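Local coordinates for N-acetylmuramoyl-L-alanine amidase (Mycobacteroides abscessus, PDB 7AGL), which probably cleaves the amide bond between N-acetylmuramic acid and L-alanine in peptidoglycan with the help of a bound zinc ion, at residues A[52-55]-A[56-60]; A[77-80]-A[81-84]; A[124-127]-A[128-132]; A[138-141]-A[142-146]. All coordinates share one frame; numbering follows the deposited sequence.

Contact 1 adjoins the zinc site of His16, Glu51 and His106, and contact 2 lies behind it as a second layer. Contact 1 follows directly on the ligand Glu51, and the side chain of Thr55 is about 6 Å from the zinc ion; that of Asp80 in contact 2 is about 12 Å away. Their centres are 11 Å apart, and two probable hydrogen bonds join them, His52 ND1 to Asp80 OD1 and Thr53 OG1 to Asp80 OD2, each 2.7 Å. Contact 3 forms the turn leading into helix 132-147, which contains contact 4; the nearest atoms of these two are about 7 Å apart. Contact 3 lies across the chain's centre from contact 1, with 28 Å between their centres.

Contact 1 of 4, residues A[52-55]-A[56-60]; sequences HTFT and WNTVL
Thr58 reaches back one helical turn to Phe54 and touches it twice. Its OG1 lies 3.3 Å above the plane of the Phe54 ring, displaced toward the rim, and also donates a hydrogen bond to the backbone oxygen Phe54 O at 2.9 Å. The torsion explains this: OG1 stands beside Thr58 N (chi1 -58°), and hydroxyl and amide reach Phe54 O together. Thr58 N bonds to Phe54 O at 2.9 Å as well, the two donors arriving from opposite faces of the carbonyl plane. This buried side is the tight one, with Arg200 of helix 197-215 covering the Phe54 and Thr58 flank. Next to it, Val59 N bonds to Thr55 O at 2.9 Å, while both side chains rest on Ile105 and Pro14 of the central sheet and Val59 also on Leu12; Thr55 OG1 is satisfied by Gly15 O. The looser, partly solvent-exposed side is that of Thr53 and Asn57, which merely run alongside one another, pointing the same way, and the Thr53 hydroxyl turns to Asp80. The Trp56 indole leaves the turn to pack against Pro14 and the 77-80 loop, with Leu60 CD1 3.5 Å above the plane of one face, offset toward the rim. The pattern is that of an amphipathic helix in an alpha/beta zinc amidase, with a threonine-to-carbonyl bond inside the helix, whose first residue, Glu51, is a zinc ligand.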
loop_
_atom_site.group_PDB
_atom_site.type_symbol
_atom_site.label_atom_id
_atom_site.label_comp_id
_atom_site.label_asym_id
_atom_site.label_seq_id
_atom_site.Cartn_x
_atom_site.Cartn_y
_atom_site.Cartn_z
ATOM N N HIS A 52 4.556 -8.415 -6.516
ATOM C CA HIS A 52 3.930 -7.525 -7.489
ATOM C C HIS A 52 2.617 -8.088 -8.022
ATOM O O HIS A 52 1.703 -7.324 -8.349
ATOM C CB HIS A 52 4.892 -7.211 -8.647
ATOM C CG HIS A 52 5.301 -8.395 -9.479
ATOM N ND1 HIS A 52 4.559 -8.855 -10.553
ATOM C CD2 HIS A 52 6.431 -9.144 -9.458
ATOM C CE1 HIS A 52 5.208 -9.850 -11.138
ATOM N NE2 HIS A 52 6.341 -10.052 -10.491
ATOM N N THR A 53 2.489 -9.412 -8.095
ATOM C CA THR A 53 1.226 -9.999 -8.547
ATOM C C THR A 53 0.173 -9.954 -7.446
ATOM O O THR A 53 -1.002 -9.663 -7.708
ATOM C CB THR A 53 1.473 -11.434 -8.992
ATOM O OG1 THR A 53 2.471 -11.419 -10.026
ATOM C CG2 THR A 53 0.194 -12.051 -9.542
ATOM N N PHE A 54 0.585 -10.205 -6.202
ATOM C CA PHE A 54 -0.351 -10.094 -5.091
ATOM C C PHE A 54 -0.922 -8.685 -4.988
ATOM O O PHE A 54 -2.137 -8.504 -4.799
ATOM C CB PHE A 54 0.339 -10.474 -3.771
ATOM C CG PHE A 54 -0.441 -10.031 -2.557
ATOM C CD1 PHE A 54 -1.586 -10.740 -2.149
ATOM C CD2 PHE A 54 -0.054 -8.893 -1.830
ATOM C CE1 PHE A 54 -2.319 -10.329 -1.063
ATOM C CE2 PHE A 54 -0.796 -8.477 -0.741
ATOM C CZ PHE A 54 -1.915 -9.195 -0.340
ATOM N N THR A 55 -0.060 -7.665 -5.086
ATOM C CA THR A 55 -0.550 -6.301 -4.892
ATOM C C THR A 55 -1.442 -5.896 -6.063
ATOM O O THR A 55 -2.489 -5.270 -5.869
ATOM C CB THR A 55 0.616 -5.302 -4.719
ATOM O OG1 THR A 55 1.394 -5.230 -5.928
ATOM C CG2 THR A 55 1.537 -5.694 -3.545
ATOM N N TRP A 56 -1.059 -6.290 -7.276
ATOM C CA TRP A 56 -1.883 -6.021 -8.453
ATOM C C TRP A 56 -3.288 -6.601 -8.292
ATOM O O TRP A 56 -4.292 -5.892 -8.430
ATOM C CB TRP A 56 -1.188 -6.615 -9.683
ATOM C CG TRP A 56 -1.987 -6.575 -10.950
ATOM C CD1 TRP A 56 -2.502 -7.644 -11.641
ATOM C CD2 TRP A 56 -2.320 -5.408 -11.711
ATOM N NE1 TRP A 56 -3.134 -7.204 -12.790
ATOM C CE2 TRP A 56 -3.046 -5.836 -12.842
ATOM C CE3 TRP A 56 -2.077 -4.040 -11.540
ATOM C CZ2 TRP A 56 -3.531 -4.939 -13.797
ATOM C CZ3 TRP A 56 -2.577 -3.163 -12.459
ATOM C CH2 TRP A 56 -3.277 -3.608 -13.594
ATOM N N ASN A 57 -3.376 -7.893 -7.993
ATOM C CA ASN A 57 -4.680 -8.538 -7.926
ATOM C C ASN A 57 -5.497 -8.015 -6.756
ATOM O O ASN A 57 -6.714 -7.854 -6.875
ATOM C CB ASN A 57 -4.491 -10.045 -7.869
ATOM C CG ASN A 57 -4.252 -10.621 -9.264
ATOM O OD1 ASN A 57 -3.165 -11.060 -9.582
ATOM N ND2 ASN A 57 -5.271 -10.561 -10.109
ATOM N N THR A 58 -4.854 -7.728 -5.619
ATOM C CA THR A 58 -5.624 -7.179 -4.509
ATOM C C THR A 58 -6.139 -5.783 -4.829
ATOM O O THR A 58 -7.290 -5.461 -4.510
ATOM C CB THR A 58 -4.786 -7.191 -3.238
ATOM O OG1 THR A 58 -4.380 -8.546 -2.997
ATOM C CG2 THR A 58 -5.621 -6.693 -2.044
ATOM N N VAL A 59 -5.312 -4.944 -5.470
ATOM C CA VAL A 59 -5.768 -3.608 -5.856
ATOM C C VAL A 59 -6.935 -3.693 -6.840
ATOM O O VAL A 59 -7.879 -2.902 -6.757
ATOM C CB VAL A 59 -4.597 -2.775 -6.413
ATOM C CG1 VAL A 59 -5.116 -1.579 -7.224
ATOM C CG2 VAL A 59 -3.715 -2.313 -5.219
ATOM N N LEU A 60 -6.898 -4.642 -7.784
ATOM C CA LEU A 60 -8.031 -4.758 -8.710
ATOM C C LEU A 60 -9.332 -5.018 -7.955
ATOM O O LEU A 60 -10.390 -4.487 -8.316
ATOM C CB LEU A 60 -7.793 -5.868 -9.740
ATOM C CG LEU A 60 -6.622 -5.664 -10.702
ATOM C CD1 LEU A 60 -6.584 -6.811 -11.693
ATOM C CD2 LEU A 60 -6.756 -4.338 -11.424
#

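Contact 2 of 4, residues A[77-80]-A[81-84]; sequences RGDD and NKLG
Asp79 turns its carboxylate forward to receive two backbone N-H groups, those of Asn81 and Lys82. Both bonds end on OD1: Asn81 N to Asp79 OD1 is 2.8 Å and Lys82 N to Asp79 OD1 is also 2.8 Å. They come from the same face of the carboxylate, Asn81 N on the anti side and Lys82 N from higher above the plane. Asp79 CG lies between its backbone N and carbonyl carbon (chi1 67°), which aims the group along the turn. The second oxygen is served by a water that donates to Asp79 OD2 at 2.7 Å and to Leu83 O at 2.9 Å. Another water accepts from Asp80 N and Asn81 ND2, and a third sits 3.0 Å from Asp79 O and 2.7 Å from Lys82 O. Before the turn, Arg77 NH1 makes a salt bridge of 2.9 Å with Asp80 OD1 and a hydrogen bond of 3.0 Å to Asp79 O, each acceptor near the guanidinium plane. The remaining guanidinium donors are used too, NE by Pro14 O and NH2 by His52 O. Asp80 is just as fully engaged: OD1 also meets His52 ND1, and OD2 meets Thr53 OG1, which ties the loop to helix 51-68, carrier of the zinc ligand Glu51. Asp79 and the two residues after it form an Asx turn, extended by the Lys82 N-H, in the surface loop between strand 72-75 and helix 87-96.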
loop_
_atom_site.group_PDB
_atom_site.type_symbol
_atom_site.label_atom_id
_atom_site.label_comp_id
_atom_site.label_asym_id
_atom_site.label_seq_id
_atom_site.Cartn_x
_atom_site.Cartn_y
_atom_site.Cartn_z
ATOM N N ARG A 77 -0.443 1.884 -11.900
ATOM C CA ARG A 77 0.086 1.113 -13.019
ATOM C C ARG A 77 -1.052 0.362 -13.686
ATOM O O ARG A 77 -2.138 0.210 -13.122
ATOM C CB ARG A 77 1.196 0.136 -12.594
ATOM C CG ARG A 77 0.778 -0.953 -11.616
ATOM C CD ARG A 77 1.936 -1.895 -11.414
ATOM N NE ARG A 77 1.924 -2.665 -10.161
ATOM C CZ ARG A 77 1.961 -3.991 -10.083
ATOM N NH1 ARG A 77 1.901 -4.764 -11.178
ATOM N NH2 ARG A 77 2.035 -4.559 -8.889
ATOM N N GLY A 78 -0.781 -0.100 -14.907
ATOM C CA GLY A 78 -1.794 -0.659 -15.779
ATOM C C GLY A 78 -1.610 -2.123 -16.129
ATOM O O GLY A 78 -2.392 -2.670 -16.913
ATOM N N ASP A 79 -0.606 -2.778 -15.558
ATOM C CA ASP A 79 -0.382 -4.180 -15.878
ATOM C C ASP A 79 0.465 -4.817 -14.792
ATOM O O ASP A 79 1.022 -4.138 -13.924
ATOM C CB ASP A 79 0.297 -4.346 -17.238
ATOM C CG ASP A 79 1.720 -3.813 -17.247
ATOM O OD1 ASP A 79 2.592 -4.430 -16.588
ATOM O OD2 ASP A 79 1.947 -2.777 -17.910
ATOM N N ASP A 80 0.586 -6.137 -14.883
ATOM C CA ASP A 80 1.474 -6.906 -14.021
ATOM C C ASP A 80 2.486 -7.703 -14.837
ATOM O O ASP A 80 2.828 -8.844 -14.491
ATOM C CB ASP A 80 0.678 -7.832 -13.110
ATOM C CG ASP A 80 1.530 -8.436 -12.012
ATOM O OD1 ASP A 80 2.291 -7.662 -11.392
ATOM O OD2 ASP A 80 1.442 -9.672 -11.798
ATOM N N ASN A 81 3.008 -7.126 -15.916
ATOM C CA ASN A 81 4.043 -7.855 -16.642
ATOM C C ASN A 81 5.079 -6.981 -17.337
ATOM O O ASN A 81 5.958 -7.540 -17.996
ATOM C CB ASN A 81 3.396 -8.823 -17.655
ATOM C CG ASN A 81 2.692 -8.109 -18.780
ATOM O OD1 ASN A 81 3.301 -7.777 -19.798
ATOM N ND2 ASN A 81 1.398 -7.894 -18.619
ATOM N N LYS A 82 5.040 -5.650 -17.202
ATOM C CA LYS A 82 6.022 -4.761 -17.819
ATOM C C LYS A 82 6.564 -3.790 -16.776
ATOM O O LYS A 82 6.040 -3.676 -15.657
ATOM C CB LYS A 82 5.417 -3.953 -18.971
ATOM C CG LYS A 82 5.001 -4.780 -20.188
ATOM C CD LYS A 82 6.173 -5.527 -20.800
ATOM C CE LYS A 82 5.692 -6.354 -21.992
ATOM N NZ LYS A 82 6.792 -7.059 -22.692
ATOM N N LEU A 83 7.626 -3.076 -17.168
ATOM C CA LEU A 83 8.135 -1.984 -16.340
ATOM C C LEU A 83 6.995 -1.031 -15.984
ATOM O O LEU A 83 6.173 -0.691 -16.840
ATOM C CB LEU A 83 9.242 -1.241 -17.100
ATOM C CG LEU A 83 10.136 -0.290 -16.296
ATOM C CD1 LEU A 83 11.124 -1.075 -15.445
ATOM C CD2 LEU A 83 10.876 0.636 -17.248
ATOM N N GLY A 84 6.912 -0.656 -14.705
ATOM C CA GLY A 84 5.936 0.309 -14.241
ATOM C C GLY A 84 6.619 1.588 -13.778
ATOM O O GLY A 84 7.842 1.739 -13.900
HETATM O O HOH W 1 3.838 -3.087 -14.137
HETATM O O HOH W 2 3.334 -0.600 -17.308
HETATM O O HOH W 3 -1.084 -7.793 -16.627
#

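Contact 3 of 4, residues A[124-127]-A[128-132]; sequences PPVN and AVQGE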
loop_
_atom_site.group_PDB
_atom_site.type_symbol
_atom_site.label_atom_id
_atom_site.label_comp_id
_atom_site.label_asym_id
_atom_site.label_seq_id
_atom_site.Cartn_x
_atom_site.Cartn_y
_atom_site.Cartn_z
ATOM N N PRO A 124 8.612 11.857 10.870
ATOM C CA PRO A 124 7.758 13.027 11.111
ATOM C C PRO A 124 7.203 13.571 9.798
ATOM O O PRO A 124 7.812 13.352 8.755
ATOM C CB PRO A 124 8.714 14.031 11.772
ATOM C CG PRO A 124 10.036 13.677 11.234
ATOM C CD PRO A 124 10.039 12.180 11.045
ATOM N N PRO A 125 6.052 14.237 9.848
ATOM C CA PRO A 125 5.453 14.767 8.615
ATOM C C PRO A 125 6.330 15.848 7.993
ATOM O O PRO A 125 6.960 16.640 8.697
ATOM C CB PRO A 125 4.113 15.344 9.093
ATOM C CG PRO A 125 4.256 15.511 10.575
ATOM C CD PRO A 125 5.189 14.437 11.025
ATOM N N VAL A 126 6.362 15.891 6.655
ATOM C CA VAL A 126 7.078 16.977 5.974
ATOM C C VAL A 126 6.155 18.088 5.479
ATOM O O VAL A 126 6.657 19.115 4.993
ATOM C CB VAL A 126 7.937 16.468 4.793
ATOM C CG1 VAL A 126 8.930 15.411 5.260
ATOM C CG2 VAL A 126 7.065 15.920 3.710
ATOM N N ASN A 127 4.835 17.919 5.571
ATOM C CA ASN A 127 3.890 18.999 5.301
ATOM C C ASN A 127 2.676 18.814 6.208
ATOM O O ASN A 127 2.604 17.857 6.984
ATOM C CB ASN A 127 3.501 19.039 3.825
ATOM C CG ASN A 127 2.877 17.738 3.355
ATOM O OD1 ASN A 127 2.153 17.062 4.110
ATOM N ND2 ASN A 127 3.167 17.363 2.108
ATOM N N ALA A 128 1.697 19.720 6.083
ATOM C CA ALA A 128 0.571 19.712 7.019
ATOM C C ALA A 128 -0.348 18.512 6.795
ATOM O O ALA A 128 -0.871 17.938 7.760
ATOM C CB ALA A 128 -0.221 21.016 6.914
ATOM N N VAL A 129 -0.565 18.111 5.540
ATOM C CA VAL A 129 -1.499 17.011 5.316
ATOM C C VAL A 129 -0.928 15.716 5.863
ATOM O O VAL A 129 -1.680 14.814 6.252
ATOM C CB VAL A 129 -1.865 16.886 3.824
ATOM C CG1 VAL A 129 -0.714 16.298 3.025
ATOM C CG2 VAL A 129 -3.111 16.030 3.646
ATOM N N GLN A 130 0.399 15.604 5.928
ATOM C CA GLN A 130 1.007 14.398 6.471
ATOM C C GLN A 130 0.923 14.334 7.993
ATOM O O GLN A 130 1.355 13.334 8.578
ATOM C CB GLN A 130 2.458 14.297 6.019
ATOM C CG GLN A 130 2.610 14.018 4.532
ATOM C CD GLN A 130 4.060 13.984 4.123
ATOM O OE1 GLN A 130 4.944 13.839 4.968
ATOM N NE2 GLN A 130 4.316 14.104 2.824
ATOM N N GLY A 131 0.373 15.364 8.638
ATOM C CA GLY A 131 0.150 15.353 10.065
ATOM C C GLY A 131 -1.162 14.685 10.431
ATOM O O GLY A 131 -1.401 13.537 10.036
ATOM N N GLU A 132 -2.030 15.415 11.137
ATOM C CA GLU A 132 -3.276 14.836 11.642
ATOM C C GLU A 132 -4.126 14.145 10.573
ATOM O O GLU A 132 -4.642 13.049 10.855
ATOM C CB GLU A 132 -4.085 15.927 12.366
ATOM C CG GLU A 132 -5.329 15.428 13.099
ATOM C CD GLU A 132 -6.529 15.168 12.192
ATOM O OE1 GLU A 132 -6.604 15.759 11.085
ATOM O OE2 GLU A 132 -7.404 14.362 12.591
#
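The side-chain amides of Asn127 and Gln130 are the flat groups here; their chains cross at about a right angle and their planes are 65° apart. One face of the Gln130 amide is turned toward segment 124-127. From that side Val126 N donates a nearly straight bond of 3.0 Å to Gln130 OE1, arriving well above the carbonyl plane. Val126 CG2 comes in obliquely from the same side, 3.2 Å from Gln130 OE1. Asn127 ND2 stands over it too, 3.5 Å from Gln130 NE2; this is a contact of two donors, not a bond, and both nitrogens donate to Ala173 O. The Gln130 amide has further partners: OE1 also accepts from Ser122 OG, and NE2 donates to Asn171 O. In the Asn127 amide, it is the oxygen end that faces the turn. Gln130 N bonds to Asn127 OD1 at 2.9 Å, nearly along the C=O axis (177°), and weakly to the backbone Asn127 O at 3.3 Å; Val129 CG1 touches OD1 of Asn127 at 3.2 Å. With CG set between backbone N and carbonyl carbon (chi1 58°), the amide reaches forward over the type I turn Ala128-Gly131. Beside the aliphatic part of Gln130, Pro125 CB packs on Gln130 CB at 3.6 Å. Gly131, whose N closes the turn on Ala128 O, occupies the N-cap position of helix 132-147. Two uncharged amides thus supply both donors and acceptors: the buried Gln130 amide is satisfied at both ends, and the pair probably helps hold the loop by bridging it to Ser122, Asn171 and Ala173.

Contact 4 of 4, residues A[138-141]-A[142-146]; sequences AKTM and RDSLQ
Met141 meets Leu145 because its chain first runs anti to the backbone N (chi1 -178°) and then bends twice, at chi2 and chi3. The first stretch carries Met141 CG to 4.0 Å from Leu145 CD1, and the bends lay SD beside Leu145 CG, also at 4.0 Å. Leu145 CG, next to its own N, comes to 3.2 Å from Met141 O, the carbonyl that receives Leu145 N. Both residues face inward onto Val119 of strand 118-122. At the flank of the helix facing strand 161-164, bends at chi2 and chi3 (-85° and -50°) fold Arg142 back, and its NE forms a salt bridge of 2.9 Å with Asp143 OD1, met from above the carboxylate plane. Arg142 NH1 turns to Gly159 O. Asp143 CG lies only 3.1 Å from Lys139 O, whose carbonyl accepts the Asp143 N-H at 2.9 Å. The carboxylate oxygens and this carbonyl are all acceptors, and the Arg142 charge probably eases their closeness. The chemistry therefore divides the helix: apolar contacts bind its inner face to the sheet, while one flank carries the salt bridge between Arg142 and Asp143.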
loop_
_atom_site.group_PDB
_atom_site.type_symbol
_atom_site.label_atom_id
_atom_site.label_comp_id
_atom_site.label_asym_id
_atom_site.label_seq_id
_atom_site.Cartn_x
_atom_site.Cartn_y
_atom_site.Cartn_z
ATOM N N ALA A 138 -4.091 6.542 9.090
ATOM C CA ALA A 138 -3.336 5.356 9.492
ATOM C C ALA A 138 -4.026 4.615 10.639
ATOM O O ALA A 138 -4.179 3.390 10.591
ATOM C CB ALA A 138 -1.915 5.754 9.894
ATOM N N LYS A 139 -4.425 5.343 11.694
ATOM C CA LYS A 139 -5.087 4.707 12.834
ATOM C C LYS A 139 -6.421 4.101 12.427
ATOM O O LYS A 139 -6.779 3.004 12.875
ATOM C CB LYS A 139 -5.275 5.728 13.951
ATOM C CG LYS A 139 -3.974 6.200 14.557
ATOM C CD LYS A 139 -4.223 7.216 15.661
ATOM C CE LYS A 139 -2.912 7.705 16.253
ATOM N NZ LYS A 139 -3.134 8.573 17.444
ATOM N N THR A 140 -7.173 4.811 11.579
ATOM C CA THR A 140 -8.471 4.316 11.125
ATOM C C THR A 140 -8.319 3.041 10.306
ATOM O O THR A 140 -9.056 2.063 10.512
ATOM C CB THR A 140 -9.170 5.399 10.309
ATOM O OG1 THR A 140 -9.518 6.490 11.184
ATOM C CG2 THR A 140 -10.436 4.840 9.659
ATOM N N MET A 141 -7.351 3.035 9.386
ATOM C CA MET A 141 -7.046 1.841 8.600
ATOM C C MET A 141 -6.633 0.676 9.494
ATOM O O MET A 141 -7.134 -0.444 9.347
ATOM C CB MET A 141 -5.938 2.164 7.592
ATOM C CG MET A 141 -5.573 1.006 6.688
ATOM S SD MET A 141 -6.932 0.383 5.666
ATOM C CE MET A 141 -7.183 1.682 4.462
ATOM N N ARG A 142 -5.718 0.924 10.432
ATOM C CA ARG A 142 -5.323 -0.125 11.368
ATOM C C ARG A 142 -6.536 -0.675 12.119
ATOM O O ARG A 142 -6.709 -1.896 12.242
ATOM C CB ARG A 142 -4.274 0.425 12.339
ATOM C CG ARG A 142 -3.724 -0.581 13.363
ATOM C CD ARG A 142 -4.580 -0.713 14.625
ATOM N NE ARG A 142 -4.900 0.588 15.215
ATOM C CZ ARG A 142 -4.080 1.272 16.004
ATOM N NH1 ARG A 142 -2.887 0.782 16.306
ATOM N NH2 ARG A 142 -4.447 2.453 16.482
ATOM N N ASP A 143 -7.385 0.218 12.639
ATOM C CA ASP A 143 -8.577 -0.216 13.369
ATOM C C ASP A 143 -9.499 -1.067 12.504
ATOM O O ASP A 143 -10.037 -2.078 12.967
ATOM C CB ASP A 143 -9.343 0.998 13.887
ATOM C CG ASP A 143 -8.647 1.687 15.036
ATOM O OD1 ASP A 143 -7.688 1.117 15.590
ATOM O OD2 ASP A 143 -9.064 2.816 15.382
ATOM N N SER A 144 -9.718 -0.654 11.255
ATOM C CA SER A 144 -10.626 -1.374 10.367
ATOM C C SER A 144 -10.061 -2.735 9.972
ATOM O O SER A 144 -10.805 -3.723 9.898
ATOM C CB SER A 144 -10.906 -0.538 9.110
ATOM O OG SER A 144 -11.683 0.620 9.398
ATOM N N LEU A 145 -8.753 -2.800 9.698
ATOM C CA LEU A 145 -8.137 -4.082 9.356
ATOM C C LEU A 145 -8.243 -5.060 10.517
ATOM O O LEU A 145 -8.595 -6.233 10.326
ATOM C CB LEU A 145 -6.670 -3.884 8.959
ATOM C CG LEU A 145 -6.416 -3.084 7.679
ATOM C CD1 LEU A 145 -4.916 -2.866 7.435
ATOM C CD2 LEU A 145 -7.043 -3.768 6.463
ATOM N N GLN A 146 -7.952 -4.595 11.732
ATOM C CA GLN A 146 -8.020 -5.489 12.882
ATOM C C GLN A 146 -9.461 -5.875 13.199
ATOM O O GLN A 146 -9.729 -7.020 13.586
ATOM C CB GLN A 146 -7.350 -4.846 14.097
ATOM C CG GLN A 146 -7.346 -5.768 15.308
ATOM C CD GLN A 146 -6.392 -5.305 16.390
ATOM O OE1 GLN A 146 -6.122 -4.113 16.527
ATOM N NE2 GLN A 146 -5.860 -6.254 17.152
#